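Local coordinates for serine--tRNA ligase (Pyrococcus horikoshii, PDB 2DQ0), which catalyses the ATP-dependent attachment of serine to tRNA(Ser) and probably also charges tRNA(Sec) with serine, its tRNA binding across the homodimer, at residues A[305-310]-A[325-330]; A[201-206]-A[405-410]; A[258-263]-A[273-278]. All coordinates share one frame; numbering follows the deposited sequence.

Contact 1 of 3, residues A[305-310]-A[325-330]. With SSA (5'-O-(N-(L-seryl)-sulfamoyl)adenosine), chain G.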
loop_
_atom_site.group_PDB
_atom_site.type_symbol
_atom_site.label_atom_id
_atom_site.label_comp_id
_atom_site.label_asym_id
_atom_site.label_seq_id
_atom_site.Cartn_x
_atom_site.Cartn_y
_atom_site.Cartn_z
ATOM N N VAL A 305 4.399 -11.336 -6.883
ATOM C CA VAL A 305 5.791 -11.719 -6.725
ATOM C C VAL A 305 6.353 -11.404 -8.109
ATOM O O VAL A 305 5.872 -11.940 -9.113
ATOM C CB VAL A 305 5.912 -13.219 -6.430
ATOM C CG1 VAL A 305 7.376 -13.652 -6.427
ATOM C CG2 VAL A 305 5.267 -13.522 -5.094
ATOM N N GLU A 306 7.364 -10.541 -8.161
ATOM C CA GLU A 306 7.931 -10.092 -9.432
ATOM C C GLU A 306 9.393 -10.422 -9.716
ATOM O O GLU A 306 10.247 -10.304 -8.839
ATOM C CB GLU A 306 7.753 -8.568 -9.513
ATOM C CG GLU A 306 8.362 -7.902 -10.729
ATOM C CD GLU A 306 7.419 -7.890 -11.898
ATOM O OE1 GLU A 306 6.489 -8.718 -11.905
ATOM O OE2 GLU A 306 7.610 -7.057 -12.809
ATOM N N GLN A 307 9.674 -10.800 -10.962
ATOM C CA GLN A 307 11.042 -11.091 -11.405
ATOM C C GLN A 307 11.579 -9.835 -12.080
ATOM O O GLN A 307 10.904 -9.253 -12.934
ATOM C CB GLN A 307 11.082 -12.189 -12.478
ATOM C CG GLN A 307 10.636 -13.590 -12.099
ATOM C CD GLN A 307 10.629 -14.492 -13.319
ATOM O OE1 GLN A 307 9.569 -14.833 -13.870
ATOM N NE2 GLN A 307 11.816 -14.857 -13.773
ATOM N N PHE A 308 12.785 -9.410 -11.720
ATOM C CA PHE A 308 13.373 -8.250 -12.384
ATOM C C PHE A 308 14.836 -8.558 -12.642
ATOM O O PHE A 308 15.533 -9.101 -11.772
ATOM C CB PHE A 308 13.227 -7.003 -11.541
ATOM C CG PHE A 308 13.575 -5.727 -12.269
ATOM C CD1 PHE A 308 14.914 -5.357 -12.474
ATOM C CD2 PHE A 308 12.560 -4.862 -12.700
ATOM C CE1 PHE A 308 15.228 -4.142 -13.086
ATOM C CE2 PHE A 308 12.860 -3.649 -13.313
ATOM C CZ PHE A 308 14.200 -3.280 -13.509
ATOM N N VAL A 309 15.286 -8.194 -13.845
ATOM C CA VAL A 309 16.635 -8.466 -14.326
ATOM C C VAL A 309 17.411 -7.312 -14.955
ATOM O O VAL A 309 16.889 -6.540 -15.774
ATOM C CB VAL A 309 16.595 -9.602 -15.375
ATOM C CG1 VAL A 309 17.962 -9.810 -15.995
ATOM C CG2 VAL A 309 16.117 -10.883 -14.725
ATOM N N TYR A 310 18.679 -7.216 -14.560
ATOM C CA TYR A 310 19.603 -6.227 -15.101
ATOM C C TYR A 310 20.622 -7.104 -15.789
ATOM O O TYR A 310 21.259 -7.921 -15.129
ATOM C CB TYR A 310 20.339 -5.462 -14.007
ATOM C CG TYR A 310 19.537 -4.468 -13.212
ATOM C CD1 TYR A 310 18.688 -4.882 -12.182
ATOM C CD2 TYR A 310 19.683 -3.100 -13.435
ATOM C CE1 TYR A 310 18.015 -3.952 -11.388
ATOM C CE2 TYR A 310 19.010 -2.160 -12.643
ATOM C CZ TYR A 310 18.181 -2.596 -11.622
ATOM O OH TYR A 310 17.530 -1.670 -10.831
ATOM N N ARG A 325 9.883 -18.598 -18.956
ATOM C CA ARG A 325 9.881 -20.025 -18.661
ATOM C C ARG A 325 9.780 -20.207 -17.160
ATOM O O ARG A 325 9.216 -21.194 -16.669
ATOM C CB ARG A 325 11.160 -20.696 -19.164
ATOM C CG ARG A 325 11.406 -20.591 -20.665
ATOM C CD ARG A 325 10.680 -21.666 -21.451
ATOM N NE ARG A 325 10.876 -21.528 -22.897
ATOM C CZ ARG A 325 10.358 -22.366 -23.797
ATOM N NH1 ARG A 325 9.615 -23.401 -23.400
ATOM N NH2 ARG A 325 10.575 -22.170 -25.095
ATOM N N ASN A 326 10.346 -19.261 -16.424
ATOM C CA ASN A 326 10.293 -19.334 -14.969
ATOM C C ASN A 326 8.845 -19.219 -14.541
ATOM O O ASN A 326 8.421 -19.938 -13.644
ATOM C CB ASN A 326 11.129 -18.222 -14.325
ATOM C CG ASN A 326 12.620 -18.503 -14.378
ATOM O OD1 ASN A 326 13.429 -17.647 -14.049
ATOM N ND2 ASN A 326 12.985 -19.705 -14.794
ATOM N N ALA A 327 8.083 -18.326 -15.184
ATOM C CA ALA A 327 6.658 -18.175 -14.851
ATOM C C ALA A 327 5.885 -19.396 -15.332
ATOM O O ALA A 327 5.005 -19.881 -14.632
ATOM C CB ALA A 327 6.083 -16.935 -15.472
ATOM N N GLU A 328 6.217 -19.902 -16.520
ATOM C CA GLU A 328 5.543 -21.097 -17.051
ATOM C C GLU A 328 5.655 -22.279 -16.099
ATOM O O GLU A 328 4.697 -23.034 -15.938
ATOM C CB GLU A 328 6.128 -21.517 -18.410
ATOM C CG GLU A 328 5.793 -20.593 -19.543
ATOM C CD GLU A 328 6.291 -21.085 -20.876
ATOM O OE1 GLU A 328 5.836 -22.161 -21.322
ATOM O OE2 GLU A 328 7.132 -20.386 -21.485
ATOM N N GLU A 329 6.823 -22.441 -15.471
ATOM C CA GLU A 329 7.033 -23.553 -14.552
ATOM C C GLU A 329 6.100 -23.492 -13.376
ATOM O O GLU A 329 5.560 -24.521 -12.952
ATOM C CB GLU A 329 8.466 -23.582 -14.039
ATOM C CG GLU A 329 9.461 -24.246 -14.972
ATOM C CD GLU A 329 10.880 -24.184 -14.424
ATOM O OE1 GLU A 329 11.055 -24.490 -13.225
ATOM O OE2 GLU A 329 11.818 -23.836 -15.182
ATOM N N LEU A 330 5.907 -22.290 -12.840
ATOM C CA LEU A 330 5.034 -22.135 -11.689
ATOM C C LEU A 330 3.624 -22.582 -11.996
ATOM O O LEU A 330 3.029 -23.353 -11.234
ATOM C CB LEU A 330 5.018 -20.686 -11.207
ATOM C CG LEU A 330 6.363 -20.214 -10.674
ATOM C CD1 LEU A 330 6.279 -18.735 -10.356
ATOM C CD2 LEU A 330 6.745 -21.041 -9.449
HETATM N N10 SSA G . 5.875 -5.543 -14.011
HETATM C CA SSA G . 5.123 -6.252 -15.063
HETATM C CB SSA G . 5.379 -7.734 -15.007
HETATM O OG SSA G . 4.751 -8.353 -13.879
HETATM C C9 SSA G . 3.615 -6.047 -14.971
HETATM O O9 SSA G . 3.113 -5.461 -14.016
HETATM N N8 SSA G . 2.881 -6.517 -15.987
HETATM S S1 SSA G . 1.279 -6.394 -15.954
HETATM O O1S SSA G . 1.001 -4.965 -15.937
HETATM O O2S SSA G . 0.791 -7.223 -17.049
HETATM O "O5'" SSA G . 0.882 -7.017 -14.571
HETATM C "C5'" SSA G . 1.262 -8.347 -14.277
HETATM C "C4'" SSA G . 0.087 -9.187 -13.884
HETATM O "O4'" SSA G . -0.535 -8.670 -12.692
HETATM C "C3'" SSA G . -1.063 -9.315 -14.863
HETATM O "O3'" SSA G . -0.724 -10.231 -15.883
HETATM C "C2'" SSA G . -2.113 -9.900 -13.936
HETATM O "O2'" SSA G . -1.899 -11.247 -13.592
HETATM C "C1'" SSA G . -1.914 -9.013 -12.699
HETATM N N9 SSA G . -2.658 -7.757 -12.737
HETATM C C8 SSA G . -2.396 -6.599 -13.451
HETATM N N7 SSA G . -3.277 -5.652 -13.254
HETATM C C5 SSA G . -4.180 -6.217 -12.359
HETATM C C6 SSA G . -5.370 -5.727 -11.758
HETATM N N6 SSA G . -5.852 -4.508 -11.985
HETATM N N1 SSA G . -6.039 -6.547 -10.890
HETATM C C2 SSA G . -5.538 -7.780 -10.654
HETATM N N3 SSA G . -4.427 -8.353 -11.170
HETATM C C4 SSA G . -3.802 -7.515 -12.028
#
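The terminal amide of Gln-307 reaches from strand 301-311 to the first turn of segment 325-330, where it meets the CB of Asn-326. Gln-307 NE2 is 3.5 Å from that CB and Gln-307 OE1 is 3.8 Å from it, so both arms of the amide bear on the same methylene. The two amide planes, of Gln-307 and Asn-326, are turned 34° apart. Beyond CG the Gln-307 chain is stretched out (chi2 175°), which carries its amide across a 9.0 Å gap between the CA atoms of Gln-307 and Asn-326. Ala-327 closes the contact more loosely, its backbone N lying 4.0 Å from Gln-307 OE1. The touching residues are all buried, yet the two segments bury only 97 Å², both sides summed, which makes this a light side-chain bridge between sheet and helix. The architecture is that of the class II synthetase core: a largely antiparallel sheet with helix 316-333 packed on one side and the substrate on the other. Strand alternation puts Glu-306 on that substrate side, facing the seryl-adenylate analogue SSA. Its chain bends at chi2 (87°) and presents both carboxylate oxygens to the seryl moiety as a two-pronged acceptor. SSA OG donates to Glu-306 OE1 at 2.7 Å, while SSA N10 donates to Glu-306 OE2 at 2.6 Å. The hydroxyl and the amino group of the serine part are thus read by one side chain. Gln-307 also touches Leu-207 of helix 190-209; on helix 316-333 Glu-328 forms a salt bridge with Arg-127.

Contact 2 of 3, residues A[201-206]-A[405-410]; sequences RFALDR and STAIAT. With SSA (5'-O-(N-(L-seryl)-sulfamoyl)adenosine), chain G.
Ile-408 pushes its CD1 methyl into the angle between Ala-203 and Phe-202 on helix 190-209. Ile-408 CD1 is 3.8 Å from Ala-203 CB, and Phe-202 CD2 lies at the same 3.8 Å from that methyl. The Ile-408 CD1 methyl meets the phenyl at its edge, near the ring plane, and the two side chains run at about a right angle. The ring is carried there by its first torsion: CG of Phe-202 stands opposite the backbone N (chi1 167°). Beside this pair Ala-203 CB faces Ala-407 CB at 4.2 Å, and the small residues let the backbones approach to 6.1 Å between the CA atoms of Ala-203 and Ala-407. Here the strand is interrupted by a classic beta bulge, with Ala-407 and Ile-408 both facing Val-305. The sequence and topology fit class II motif 3, a strand running into a helix, with Ala-409 as N-cap residue, while helix 190-209 matches the long motif 1 helix at the dimer interface. The other side of the bulged strand faces SSA: Thr-406 OG1 donates to SSA OG at 2.8 Å and is itself hydrogen-bonded to Ser-373 N. Ala-409 CB lies against the ribose, 3.4 Å from SSA O4'. On the helix, Arg-201 NH1 and Asp-205 OD1 form a salt bridge of 3.1 Å, with an N-H...O angle of 163° and using the syn lone pair of the carboxylate. Arg-201 NH2 goes on to the backbone O of Tyr-437 in the second subunit, and Leu-204 packs on Leu-197 of that subunit.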
loop_
_atom_site.group_PDB
_atom_site.type_symbol
_atom_site.label_atom_id
_atom_site.label_comp_id
_atom_site.label_asym_id
_atom_site.label_seq_id
_atom_site.Cartn_x
_atom_site.Cartn_y
_atom_site.Cartn_z
ATOM N N ARG A 201 4.809 -17.235 -1.134
ATOM C CA ARG A 201 5.922 -18.063 -0.680
ATOM C C ARG A 201 6.405 -19.055 -1.735
ATOM O O ARG A 201 7.606 -19.197 -1.953
ATOM C CB ARG A 201 5.558 -18.836 0.593
ATOM C CG ARG A 201 5.828 -18.085 1.892
ATOM C CD ARG A 201 7.214 -17.413 1.919
ATOM N NE ARG A 201 8.370 -18.318 1.872
ATOM C CZ ARG A 201 8.908 -18.917 2.937
ATOM N NH1 ARG A 201 9.961 -19.708 2.784
ATOM N NH2 ARG A 201 8.391 -18.733 4.153
ATOM N N PHE A 202 5.472 -19.742 -2.383
ATOM C CA PHE A 202 5.820 -20.689 -3.435
ATOM C C PHE A 202 6.634 -19.970 -4.526
ATOM O O PHE A 202 7.767 -20.350 -4.815
ATOM C CB PHE A 202 4.539 -21.290 -4.007
ATOM C CG PHE A 202 4.725 -22.040 -5.279
ATOM C CD1 PHE A 202 5.520 -23.176 -5.326
ATOM C CD2 PHE A 202 4.084 -21.619 -6.442
ATOM C CE1 PHE A 202 5.672 -23.882 -6.521
ATOM C CE2 PHE A 202 4.228 -22.319 -7.645
ATOM C CZ PHE A 202 5.019 -23.449 -7.687
ATOM N N ALA A 203 6.066 -18.915 -5.107
ATOM C CA ALA A 203 6.759 -18.157 -6.147
ATOM C C ALA A 203 8.115 -17.731 -5.640
ATOM O O ALA A 203 9.137 -17.940 -6.282
ATOM C CB ALA A 203 5.956 -16.925 -6.533
ATOM N N LEU A 204 8.097 -17.112 -4.472
ATOM C CA LEU A 204 9.297 -16.627 -3.823
ATOM C C LEU A 204 10.371 -17.701 -3.704
ATOM O O LEU A 204 11.519 -17.469 -4.065
ATOM C CB LEU A 204 8.930 -16.113 -2.440
ATOM C CG LEU A 204 9.598 -14.827 -1.992
ATOM C CD1 LEU A 204 9.787 -13.860 -3.163
ATOM C CD2 LEU A 204 8.715 -14.211 -0.933
ATOM N N ASP A 205 9.986 -18.872 -3.205
ATOM C CA ASP A 205 10.914 -19.980 -3.013
ATOM C C ASP A 205 11.586 -20.436 -4.298
ATOM O O ASP A 205 12.813 -20.570 -4.379
ATOM C CB ASP A 205 10.187 -21.168 -2.370
ATOM C CG ASP A 205 10.028 -21.016 -0.861
ATOM O OD1 ASP A 205 10.569 -20.052 -0.262
ATOM O OD2 ASP A 205 9.357 -21.873 -0.260
ATOM N N ARG A 206 10.777 -20.675 -5.311
ATOM C CA ARG A 206 11.306 -21.134 -6.565
ATOM C C ARG A 206 12.282 -20.161 -7.227
ATOM O O ARG A 206 13.318 -20.589 -7.721
ATOM C CB ARG A 206 10.164 -21.464 -7.514
ATOM C CG ARG A 206 10.184 -22.895 -7.967
ATOM C CD ARG A 206 9.991 -23.810 -6.797
ATOM N NE ARG A 206 9.306 -25.031 -7.196
ATOM C CZ ARG A 206 8.781 -25.895 -6.330
ATOM N NH1 ARG A 206 8.868 -25.677 -5.013
ATOM N NH2 ARG A 206 8.132 -26.963 -6.778
ATOM N N SER A 405 9.148 -9.660 -15.242
ATOM C CA SER A 405 8.160 -10.665 -15.527
ATOM C C SER A 405 7.438 -11.070 -14.278
ATOM O O SER A 405 8.012 -11.188 -13.191
ATOM C CB SER A 405 8.815 -11.901 -16.136
ATOM O OG SER A 405 7.874 -12.938 -16.362
ATOM N N THR A 406 6.153 -11.283 -14.445
ATOM C CA THR A 406 5.353 -11.733 -13.339
ATOM C C THR A 406 5.873 -13.112 -12.962
ATOM O O THR A 406 6.257 -13.889 -13.839
ATOM C CB THR A 406 3.888 -11.925 -13.773
ATOM O OG1 THR A 406 3.459 -10.784 -14.517
ATOM C CG2 THR A 406 2.987 -12.132 -12.558
ATOM N N ALA A 407 5.927 -13.404 -11.671
ATOM C CA ALA A 407 6.255 -14.762 -11.243
ATOM C C ALA A 407 4.812 -15.181 -10.949
ATOM O O ALA A 407 4.260 -16.042 -11.606
ATOM C CB ALA A 407 7.083 -14.771 -9.980
ATOM N N ILE A 408 4.191 -14.534 -9.973
ATOM C CA ILE A 408 2.789 -14.809 -9.663
ATOM C C ILE A 408 2.052 -13.585 -9.128
ATOM O O ILE A 408 2.453 -12.970 -8.139
ATOM C CB ILE A 408 2.603 -15.893 -8.599
ATOM C CG1 ILE A 408 2.982 -17.257 -9.154
ATOM C CG2 ILE A 408 1.133 -15.907 -8.132
ATOM C CD1 ILE A 408 2.797 -18.409 -8.123
ATOM N N ALA A 409 0.974 -13.216 -9.792
ATOM C CA ALA A 409 0.177 -12.116 -9.294
ATOM C C ALA A 409 -0.938 -12.966 -8.663
ATOM O O ALA A 409 -1.703 -13.615 -9.373
ATOM C CB ALA A 409 -0.325 -11.259 -10.458
ATOM N N THR A 410 -0.998 -12.991 -7.335
ATOM C CA THR A 410 -1.971 -13.833 -6.617
ATOM C C THR A 410 -3.428 -13.673 -7.031
ATOM O O THR A 410 -4.153 -14.655 -7.127
ATOM C CB THR A 410 -1.879 -13.644 -5.082
ATOM O OG1 THR A 410 -2.338 -12.340 -4.730
ATOM C CG2 THR A 410 -0.458 -13.791 -4.604
HETATM N N10 SSA G . 5.875 -5.543 -14.011
HETATM C CA SSA G . 5.123 -6.252 -15.063
HETATM C CB SSA G . 5.379 -7.734 -15.007
HETATM O OG SSA G . 4.751 -8.353 -13.879
HETATM C C9 SSA G . 3.615 -6.047 -14.971
HETATM O O9 SSA G . 3.113 -5.461 -14.016
HETATM N N8 SSA G . 2.881 -6.517 -15.987
HETATM S S1 SSA G . 1.279 -6.394 -15.954
HETATM O O1S SSA G . 1.001 -4.965 -15.937
HETATM O O2S SSA G . 0.791 -7.223 -17.049
HETATM O "O5'" SSA G . 0.882 -7.017 -14.571
HETATM C "C5'" SSA G . 1.262 -8.347 -14.277
HETATM C "C4'" SSA G . 0.087 -9.187 -13.884
HETATM O "O4'" SSA G . -0.535 -8.670 -12.692
HETATM C "C3'" SSA G . -1.063 -9.315 -14.863
HETATM O "O3'" SSA G . -0.724 -10.231 -15.883
HETATM C "C2'" SSA G . -2.113 -9.900 -13.936
HETATM O "O2'" SSA G . -1.899 -11.247 -13.592
HETATM C "C1'" SSA G . -1.914 -9.013 -12.699
HETATM N N9 SSA G . -2.658 -7.757 -12.737
HETATM C C8 SSA G . -2.396 -6.599 -13.451
HETATM N N7 SSA G . -3.277 -5.652 -13.254
HETATM C C5 SSA G . -4.180 -6.217 -12.359
HETATM C C6 SSA G . -5.370 -5.727 -11.758
HETATM N N6 SSA G . -5.852 -4.508 -11.985
HETATM N N1 SSA G . -6.039 -6.547 -10.890
HETATM C C2 SSA G . -5.538 -7.780 -10.654
HETATM N N3 SSA G . -4.427 -8.353 -11.170
HETATM C C4 SSA G . -3.802 -7.515 -12.028
#

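Contact 3 of 3, residues A[258-263]-A[273-278]; sequences AGMHAN and LLYVGV
Met-260 of segment 258-263 lays its sulfur over one face of the Tyr-275 ring. Met-260 SD is 4.1 Å from the ring centroid and 25° off the ring normal, a Met-aromatic contact shifted toward the phenol end, where Tyr-275 CZ is 3.7 Å from SD. The side chain gets that far because it is extended as far as its sulfur, bending only at chi3. His-261 follows and meets the same tyrosine at its rim: His-261 NE2 and Tyr-275 OH are hydrogen-bonded at 2.8 Å, almost straight at 172°. The two ring planes are 29° apart and neither ring covers the other. Leu-273 CD1 packs obliquely against the imidazole, 3.6 Å from His-261 NE2. The imidazole has further fixing points, a hydrogen bond between ND1 and Glu-264 OE1 and an edge-to-face pairing with Tyr-310. With a phenylalanine in place of Tyr-275, His-261 NE2 would probably be left without its hydroxyl mate. Ala-262 then closes a type I turn, its N bonded to Gly-259 O at 2.9 Å. Lys-179 of the second subunit is hydrogen-bonded to the backbone O of Met-260 and of Ala-262. Segment 258-263 is thus joined to strand 273-282, which lies in the sheet between strands 213-216 and 301-311 and forms with the latter an antiparallel pair consistent with class II motif 2.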
loop_
_atom_site.group_PDB
_atom_site.type_symbol
_atom_site.label_atom_id
_atom_site.label_comp_id
_atom_site.label_asym_id
_atom_site.label_seq_id
_atom_site.Cartn_x
_atom_site.Cartn_y
_atom_site.Cartn_z
ATOM N N ALA A 258 13.410 -1.142 -10.376
ATOM C CA ALA A 258 14.223 -0.487 -11.397
ATOM C C ALA A 258 14.848 0.798 -10.837
ATOM O O ALA A 258 16.002 1.110 -11.115
ATOM C CB ALA A 258 13.387 -0.171 -12.634
ATOM N N GLY A 259 14.098 1.548 -10.047
ATOM C CA GLY A 259 14.668 2.755 -9.493
ATOM C C GLY A 259 15.777 2.437 -8.499
ATOM O O GLY A 259 16.625 3.283 -8.220
ATOM N N MET A 260 15.778 1.217 -7.971
ATOM C CA MET A 260 16.781 0.791 -6.991
ATOM C C MET A 260 18.234 1.149 -7.335
ATOM O O MET A 260 19.020 1.480 -6.455
ATOM C CB MET A 260 16.672 -0.724 -6.759
ATOM C CG MET A 260 17.703 -1.303 -5.795
ATOM S SD MET A 260 17.538 -3.106 -5.588
ATOM C CE MET A 260 17.310 -3.208 -3.864
ATOM N N HIS A 261 18.592 1.072 -8.611
ATOM C CA HIS A 261 19.949 1.386 -9.033
ATOM C C HIS A 261 20.018 2.601 -9.953
ATOM O O HIS A 261 20.928 2.718 -10.769
ATOM C CB HIS A 261 20.579 0.174 -9.723
ATOM C CG HIS A 261 20.850 -0.972 -8.802
ATOM N ND1 HIS A 261 21.781 -0.906 -7.786
ATOM C CD2 HIS A 261 20.315 -2.216 -8.743
ATOM C CE1 HIS A 261 21.808 -2.061 -7.140
ATOM N NE2 HIS A 261 20.928 -2.872 -7.701
ATOM N N ALA A 262 19.045 3.496 -9.829
ATOM C CA ALA A 262 19.022 4.712 -10.636
ATOM C C ALA A 262 20.308 5.484 -10.345
ATOM O O ALA A 262 20.740 5.552 -9.199
ATOM C CB ALA A 262 17.806 5.577 -10.268
ATOM N N ASN A 263 20.906 6.052 -11.391
ATOM C CA ASN A 263 22.136 6.837 -11.297
ATOM C C ASN A 263 23.334 6.043 -10.771
ATOM O O ASN A 263 24.026 6.475 -9.862
ATOM C CB ASN A 263 21.908 8.078 -10.420
ATOM C CG ASN A 263 20.957 9.076 -11.052
ATOM O OD1 ASN A 263 20.143 9.695 -10.362
ATOM N ND2 ASN A 263 21.059 9.252 -12.366
ATOM N N LEU A 273 22.069 -8.804 -12.413
ATOM C CA LEU A 273 21.564 -8.597 -11.061
ATOM C C LEU A 273 20.176 -9.209 -11.114
ATOM O O LEU A 273 19.347 -8.797 -11.919
ATOM C CB LEU A 273 21.463 -7.108 -10.738
ATOM C CG LEU A 273 22.756 -6.286 -10.743
ATOM C CD1 LEU A 273 22.450 -4.859 -10.297
ATOM C CD2 LEU A 273 23.768 -6.906 -9.811
ATOM N N LEU A 274 19.925 -10.203 -10.278
ATOM C CA LEU A 274 18.627 -10.858 -10.293
ATOM C C LEU A 274 17.768 -10.593 -9.055
ATOM O O LEU A 274 18.095 -10.992 -7.932
ATOM C CB LEU A 274 18.811 -12.362 -10.483
ATOM C CG LEU A 274 19.763 -12.735 -11.627
ATOM C CD1 LEU A 274 20.082 -14.210 -11.479
ATOM C CD2 LEU A 274 19.171 -12.413 -13.022
ATOM N N TYR A 275 16.646 -9.920 -9.270
ATOM C CA TYR A 275 15.757 -9.634 -8.165
ATOM C C TYR A 275 14.375 -10.257 -8.286
ATOM O O TYR A 275 13.795 -10.344 -9.365
ATOM C CB TYR A 275 15.612 -8.122 -8.000
ATOM C CG TYR A 275 16.902 -7.435 -7.652
ATOM C CD1 TYR A 275 17.516 -7.648 -6.421
ATOM C CD2 TYR A 275 17.498 -6.547 -8.541
ATOM C CE1 TYR A 275 18.690 -6.991 -6.079
ATOM C CE2 TYR A 275 18.669 -5.880 -8.213
ATOM C CZ TYR A 275 19.259 -6.104 -6.979
ATOM O OH TYR A 275 20.399 -5.414 -6.651
ATOM N N VAL A 276 13.866 -10.710 -7.157
ATOM C CA VAL A 276 12.519 -11.229 -7.100
ATOM C C VAL A 276 11.852 -10.488 -5.945
ATOM O O VAL A 276 12.141 -10.742 -4.777
ATOM C CB VAL A 276 12.470 -12.753 -6.872
ATOM C CG1 VAL A 276 13.404 -13.180 -5.715
ATOM C CG2 VAL A 276 11.040 -13.156 -6.604
ATOM N N GLY A 277 10.984 -9.540 -6.283
ATOM C CA GLY A 277 10.302 -8.778 -5.257
ATOM C C GLY A 277 8.886 -9.248 -4.986
ATOM O O GLY A 277 8.273 -9.946 -5.810
ATOM N N VAL A 278 8.384 -8.877 -3.806
ATOM C CA VAL A 278 7.015 -9.174 -3.373
ATOM C C VAL A 278 6.502 -7.815 -2.966
ATOM O O VAL A 278 7.237 -7.031 -2.366
ATOM C CB VAL A 278 6.909 -10.005 -2.066
ATOM C CG1 VAL A 278 5.568 -10.718 -2.022
ATOM C CG2 VAL A 278 8.049 -10.935 -1.933
#

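All three contacts converge on one sheet. Contacts 1 and 2 lie closest, their centres about 7 Å apart; Gln-307 N and Ser-405 O, 2.8 Å apart, probably form a backbone hydrogen bond between their strands. Both touch SSA, and through Glu-306 and Thr-406 they meet at a single atom, the seryl hydroxyl OG. Contact 3, about 14 Å from contact 1 between centres, joins it through adjacent antiparallel strands. Its Tyr-275 side chain remains about 12 Å from SSA. Contacts 2 and 3, whose centres are about 16 Å apart, meet where Leu-204 packs on Val-276 and Val-278, and both reach the second subunit.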